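Amine oxidase (Emericella nidulans, PDB 3PGB) probably oxidises primary amines, using a copper ion and a topaquinone cofactor. Local coordinates at residues S189-L192 / F193-A197; R111-K114 / S115-I118. All coordinates share one frame; numbering follows the deposited sequence.

Contact 2 comes first along the chain, where strand 102-110 gives way through a short loop to helix 114-122; contact 1 follows in helix 186-198. Their centres lie 51 Å apart, with about 34 Å between nearest atoms, and they share no helix or sheet. Contact 1 is peripheral, its centre 35 Å from that of the chain, on a helix packed against the antiparallel sheet built from strands 219-223 to 282-284. Contact 2, at 24 Å, lies beside a calcium site of the large beta-rich enzyme domain. Both are local contacts at places where a helix is fitted to a sheet, one far from the metals and the other reaching the calcium ligands.

Contact 1 (S189-L192 / F193-A197); sequences SEWL and FKISA
I195 N donates to W191 O at 2.9 Å and S196 N to L192 O at 2.8 Å, i to i+4 bonds that set W191 one turn before I195, just where the helix widens into a pi-type turn at 189-192. The first of them is nearly straight. W191 carries the apolar half of the contact. With its CG anti to the backbone N (chi1 -168°), the indole turns one face to I195, whose CD1 lies 3.5 Å from the centroid of the five-membered ring and 18° off its normal. This is a CH-pi contact, closest at W191 CE2, which I195 CD1 meets at 3.4 Å. The indole NE1 hydrogen-bonds to S262 OG, and the rings of W191 and W272 meet edge-to-face. On the exposed flank, K194 runs back alongside E190, four residues earlier, its extended chain passing S189 O, with CG 3.5 Å from that oxygen. E190 bends at chi2, and its OE1 takes K194 NZ at 3.0 Å in a salt bridge, the ammonium approaching 42° out of the carboxylate plane. I195, together with L192, also packs on the neighbouring sheet, both touching L260, while S196 OG bonds to A211 O. The arrangement is that of an amphipathic helix laid on an antiparallel sheet, with i to i+4 pairs on its polar and apolar sides.

Contact 2 (R111-K114 / S115-I118); sequences RPNK and SEAI
N113 O is gripped by two backbone donors, A117 N and E116 N, each at 3.0 Å. The A117 bond lies in the carbonyl plane, whereas E116 N comes from 63° above it, a poorer approach for a second donor. One residue on, I118 N meets K114 O at 2.9 Å and the helical pattern is under way. N113 is the N-cap residue, but its side chain makes no capping bond. The carboxylate of E116 instead folds back over the start of the helix, where OE2 takes a weak bond of 3.4 Å from N113 N and lies 4.0 Å from P112 CB. The N113 amide and this carboxylate cross with their planes 69° apart. K114 and I118 lie side by side and point the same way, touching through K114 CG and I118 CG1 at 3.7 Å. CG of K114 stands anti to the backbone N (chi1 -173°), and the chain runs on fully extended, carrying NZ into salt bridges with D541, D543 and D687, all ligands of a calcium ion. Buried among these acids, the ammonium probably offsets part of their negative charge. D653 accepts from S115 OG and, weakly, from K114 N. Helix 114-122 begins straight after the loop that follows strand 102-110, with K114, A117 and I118 all resting on Y378 of strand 374-389.

Contact 1 (S189-L192 / F193-A197)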
ATOM      1  N   SER A 189      29.772 -25.305 -27.393  1.00 25.57           N
ATOM      2  CA  SER A 189      30.380 -26.494 -27.994  1.00 25.55           C
ATOM      3  C   SER A 189      31.896 -26.373 -28.193  1.00 25.50           C
ATOM      4  O   SER A 189      32.617 -27.368 -28.106  1.00 25.19           O
ATOM      5  CB  SER A 189      29.702 -26.825 -29.325  1.00 25.50           C
ATOM      6  OG  SER A 189      29.756 -25.718 -30.203  1.00 25.64           O
ATOM      7  N   GLU A 190      32.371 -25.156 -28.450  1.00 25.53           N
ATOM      8  CA  GLU A 190      33.788 -24.924 -28.749  1.00 25.64           C
ATOM      9  C   GLU A 190      34.552 -24.298 -27.588  1.00 25.44           C
ATOM     10  O   GLU A 190      35.754 -24.043 -27.706  1.00 25.67           O
ATOM     11  CB  GLU A 190      33.924 -24.036 -29.994  1.00 25.75           C
ATOM     12  CG  GLU A 190      33.340 -24.651 -31.263  1.00 26.59           C
ATOM     13  CD  GLU A 190      33.950 -26.009 -31.589  1.00 27.52           C
ATOM     14  OE1 GLU A 190      35.192 -26.140 -31.534  1.00 27.51           O
ATOM     15  OE2 GLU A 190      33.185 -26.947 -31.886  1.00 28.67           O
ATOM     16  N   TRP A 191      33.869 -24.062 -26.467  1.00 25.10           N
ATOM     17  CA  TRP A 191      34.500 -23.415 -25.317  1.00 24.67           C
ATOM     18  C   TRP A 191      34.047 -24.013 -23.978  1.00 24.59           C
ATOM     19  O   TRP A 191      34.760 -24.841 -23.415  1.00 24.63           O
ATOM     20  CB  TRP A 191      34.261 -21.902 -25.377  1.00 24.49           C
ATOM     21  CG  TRP A 191      35.084 -21.113 -24.421  1.00 23.76           C
ATOM     22  CD1 TRP A 191      34.635 -20.410 -23.349  1.00 23.70           C
ATOM     23  CD2 TRP A 191      36.505 -20.947 -24.447  1.00 23.16           C
ATOM     24  NE1 TRP A 191      35.687 -19.810 -22.702  1.00 23.50           N
ATOM     25  CE2 TRP A 191      36.846 -20.121 -23.357  1.00 23.11           C
ATOM     26  CE3 TRP A 191      37.524 -21.413 -25.288  1.00 22.22           C
ATOM     27  CZ2 TRP A 191      38.161 -19.747 -23.087  1.00 22.53           C
ATOM     28  CZ3 TRP A 191      38.827 -21.041 -25.020  1.00 21.90           C
ATOM     29  CH2 TRP A 191      39.135 -20.217 -23.926  1.00 22.28           C
ATOM     30  N   LEU A 192      32.868 -23.626 -23.489  1.00 24.43           N
ATOM     31  CA  LEU A 192      32.436 -23.987 -22.131  1.00 24.37           C
ATOM     32  C   LEU A 192      32.442 -25.488 -21.864  1.00 24.41           C
ATOM     33  O   LEU A 192      32.998 -25.937 -20.867  1.00 24.42           O
ATOM     34  CB  LEU A 192      31.045 -23.416 -21.830  1.00 24.28           C
ATOM     35  CG  LEU A 192      30.972 -21.898 -21.636  1.00 23.86           C
ATOM     36  CD1 LEU A 192      29.526 -21.429 -21.606  1.00 23.18           C
ATOM     37  CD2 LEU A 192      31.711 -21.474 -20.374  1.00 22.48           C
ATOM     38  N   PHE A 193      31.830 -26.255 -22.755  1.00 24.68           N
ATOM     39  CA  PHE A 193      31.785 -27.709 -22.601  1.00 25.07           C
ATOM     40  C   PHE A 193      33.163 -28.355 -22.717  1.00 25.08           C
ATOM     41  O   PHE A 193      33.431 -29.366 -22.071  1.00 25.30           O
ATOM     42  CB  PHE A 193      30.838 -28.351 -23.624  1.00 25.24           C
ATOM     43  CG  PHE A 193      29.373 -28.057 -23.392  1.00 25.89           C
ATOM     44  CD1 PHE A 193      28.869 -27.794 -22.119  1.00 26.39           C
ATOM     45  CD2 PHE A 193      28.485 -28.087 -24.458  1.00 26.50           C
ATOM     46  CE1 PHE A 193      27.518 -27.541 -21.929  1.00 26.49           C
ATOM     47  CE2 PHE A 193      27.128 -27.844 -24.268  1.00 26.75           C
ATOM     48  CZ  PHE A 193      26.647 -27.570 -23.004  1.00 26.48           C
ATOM     49  N   LYS A 194      34.032 -27.785 -23.542  1.00 25.14           N
ATOM     50  CA  LYS A 194      35.390 -28.301 -23.657  1.00 25.37           C
ATOM     51  C   LYS A 194      36.167 -28.047 -22.364  1.00 25.13           C
ATOM     52  O   LYS A 194      36.843 -28.942 -21.858  1.00 24.97           O
ATOM     53  CB  LYS A 194      36.097 -27.715 -24.890  1.00 25.62           C
ATOM     54  CG  LYS A 194      35.468 -28.211 -26.196  1.00 26.66           C
ATOM     55  CD  LYS A 194      36.333 -27.983 -27.436  1.00 28.12           C
ATOM     56  CE  LYS A 194      35.801 -28.812 -28.618  1.00 28.51           C
ATOM     57  NZ  LYS A 194      36.392 -28.408 -29.928  1.00 29.62           N
ATOM     58  N   ILE A 195      36.038 -26.837 -21.820  1.00 24.88           N
ATOM     59  CA  ILE A 195      36.646 -26.495 -20.535  1.00 24.71           C
ATOM     60  C   ILE A 195      36.054 -27.346 -19.411  1.00 24.60           C
ATOM     61  O   ILE A 195      36.778 -27.798 -18.521  1.00 24.59           O
ATOM     62  CB  ILE A 195      36.463 -24.993 -20.189  1.00 24.67           C
ATOM     63  CG1 ILE A 195      37.265 -24.114 -21.152  1.00 24.44           C
ATOM     64  CG2 ILE A 195      36.902 -24.713 -18.756  1.00 24.18           C
ATOM     65  CD1 ILE A 195      36.843 -22.661 -21.141  1.00 24.67           C
ATOM     66  N   SER A 196      34.744 -27.566 -19.456  1.00 24.41           N
ATOM     67  CA  SER A 196      34.081 -28.383 -18.449  1.00 24.38           C
ATOM     68  C   SER A 196      34.553 -29.835 -18.499  1.00 24.22           C
ATOM     69  O   SER A 196      34.697 -30.470 -17.462  1.00 24.24           O
ATOM     70  CB  SER A 196      32.564 -28.321 -18.610  1.00 24.32           C
ATOM     71  OG  SER A 196      31.943 -29.183 -17.673  1.00 24.60           O
ATOM     72  N   ALA A 197      34.783 -30.355 -19.702  1.00 24.27           N
ATOM     73  CA  ALA A 197      35.348 -31.705 -19.867  1.00 24.31           C
ATOM     74  C   ALA A 197      36.763 -31.786 -19.291  1.00 24.23           C
ATOM     75  O   ALA A 197      37.209 -32.854 -18.882  1.00 24.34           O
ATOM     76  CB  ALA A 197      35.345 -32.123 -21.340  1.00 23.97           C
TER

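Contact 2 (R111-K114 / S115-I118)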
ATOM      1  N   ARG A 111       5.360   3.295 -33.582  1.00 23.35           N
ATOM      2  CA  ARG A 111       4.348   4.174 -32.993  1.00 23.52           C
ATOM      3  C   ARG A 111       4.502   5.585 -33.525  1.00 23.68           C
ATOM      4  O   ARG A 111       5.616   6.105 -33.595  1.00 23.75           O
ATOM      5  CB  ARG A 111       4.425   4.174 -31.470  1.00 23.44           C
ATOM      6  CG  ARG A 111       3.679   3.022 -30.849  1.00 23.74           C
ATOM      7  CD  ARG A 111       4.029   2.851 -29.388  1.00 24.33           C
ATOM      8  NE  ARG A 111       3.554   1.566 -28.876  1.00 24.49           N
ATOM      9  CZ  ARG A 111       3.873   1.056 -27.690  1.00 24.00           C
ATOM     10  NH1 ARG A 111       4.669   1.720 -26.860  1.00 24.08           N
ATOM     11  NH2 ARG A 111       3.391  -0.128 -27.331  1.00 24.12           N
ATOM     12  N   PRO A 112       3.383   6.209 -33.914  1.00 24.02           N
ATOM     13  CA  PRO A 112       3.471   7.541 -34.487  1.00 24.28           C
ATOM     14  C   PRO A 112       3.859   8.580 -33.445  1.00 24.44           C
ATOM     15  O   PRO A 112       3.606   8.398 -32.254  1.00 24.37           O
ATOM     16  CB  PRO A 112       2.054   7.797 -35.014  1.00 24.20           C
ATOM     17  CG  PRO A 112       1.187   6.942 -34.205  1.00 24.20           C
ATOM     18  CD  PRO A 112       1.993   5.728 -33.850  1.00 24.14           C
ATOM     19  N   ASN A 113       4.491   9.650 -33.909  1.00 24.65           N
ATOM     20  CA  ASN A 113       4.869  10.755 -33.055  1.00 24.90           C
ATOM     21  C   ASN A 113       3.630  11.390 -32.427  1.00 24.90           C
ATOM     22  O   ASN A 113       2.557  11.412 -33.036  1.00 24.74           O
ATOM     23  CB  ASN A 113       5.651  11.797 -33.868  1.00 25.08           C
ATOM     24  CG  ASN A 113       7.007  11.284 -34.337  1.00 25.57           C
ATOM     25  OD1 ASN A 113       7.590  10.386 -33.725  1.00 26.32           O
ATOM     26  ND2 ASN A 113       7.516  11.856 -35.424  1.00 25.60           N
ATOM     27  N   LYS A 114       3.780  11.898 -31.208  1.00 24.97           N
ATOM     28  CA  LYS A 114       2.676  12.567 -30.512  1.00 25.14           C
ATOM     29  C   LYS A 114       2.150  13.753 -31.324  1.00 25.47           C
ATOM     30  O   LYS A 114       0.948  14.024 -31.335  1.00 25.60           O
ATOM     31  CB  LYS A 114       3.130  13.029 -29.127  1.00 24.99           C
ATOM     32  CG  LYS A 114       2.034  13.599 -28.240  1.00 24.97           C
ATOM     33  CD  LYS A 114       2.607  14.074 -26.911  1.00 24.12           C
ATOM     34  CE  LYS A 114       1.571  14.804 -26.079  1.00 23.77           C
ATOM     35  NZ  LYS A 114       2.015  14.950 -24.662  1.00 23.17           N
ATOM     36  N   SER A 115       3.057  14.449 -32.007  1.00 25.80           N
ATOM     37  CA  SER A 115       2.690  15.594 -32.839  1.00 26.02           C
ATOM     38  C   SER A 115       1.806  15.193 -34.034  1.00 26.13           C
ATOM     39  O   SER A 115       1.056  16.023 -34.544  1.00 25.93           O
ATOM     40  CB  SER A 115       3.949  16.340 -33.310  1.00 25.98           C
ATOM     41  OG  SER A 115       4.856  15.464 -33.967  1.00 26.44           O
ATOM     42  N   GLU A 116       1.903  13.933 -34.467  1.00 26.36           N
ATOM     43  CA  GLU A 116       0.983  13.356 -35.470  1.00 26.58           C
ATOM     44  C   GLU A 116      -0.323  12.877 -34.840  1.00 26.36           C
ATOM     45  O   GLU A 116      -1.398  13.046 -35.420  1.00 26.48           O
ATOM     46  CB  GLU A 116       1.605  12.139 -36.163  1.00 26.79           C
ATOM     47  CG  GLU A 116       2.666  12.418 -37.201  1.00 28.13           C
ATOM     48  CD  GLU A 116       3.170  11.124 -37.820  1.00 30.42           C
ATOM     49  OE1 GLU A 116       2.626  10.724 -38.876  1.00 31.94           O
ATOM     50  OE2 GLU A 116       4.078  10.485 -37.230  1.00 31.50           O
ATOM     51  N   ALA A 117      -0.217  12.243 -33.673  1.00 26.06           N
ATOM     52  CA  ALA A 117      -1.366  11.615 -33.023  1.00 25.70           C
ATOM     53  C   ALA A 117      -2.372  12.633 -32.478  1.00 25.43           C
ATOM     54  O   ALA A 117      -3.573  12.478 -32.674  1.00 25.33           O
ATOM     55  CB  ALA A 117      -0.895  10.696 -31.918  1.00 25.61           C
ATOM     56  N   ILE A 118      -1.876  13.679 -31.820  1.00 25.25           N
ATOM     57  CA  ILE A 118      -2.744  14.645 -31.137  1.00 25.20           C
ATOM     58  C   ILE A 118      -3.719  15.366 -32.084  1.00 25.26           C
ATOM     59  O   ILE A 118      -4.906  15.474 -31.770  1.00 25.16           O
ATOM     60  CB  ILE A 118      -1.925  15.679 -30.311  1.00 25.20           C
ATOM     61  CG1 ILE A 118      -1.227  14.995 -29.129  1.00 24.96           C
ATOM     62  CG2 ILE A 118      -2.823  16.810 -29.809  1.00 25.07           C
ATOM     63  CD1 ILE A 118      -2.139  14.681 -27.957  1.00 24.77           C
TER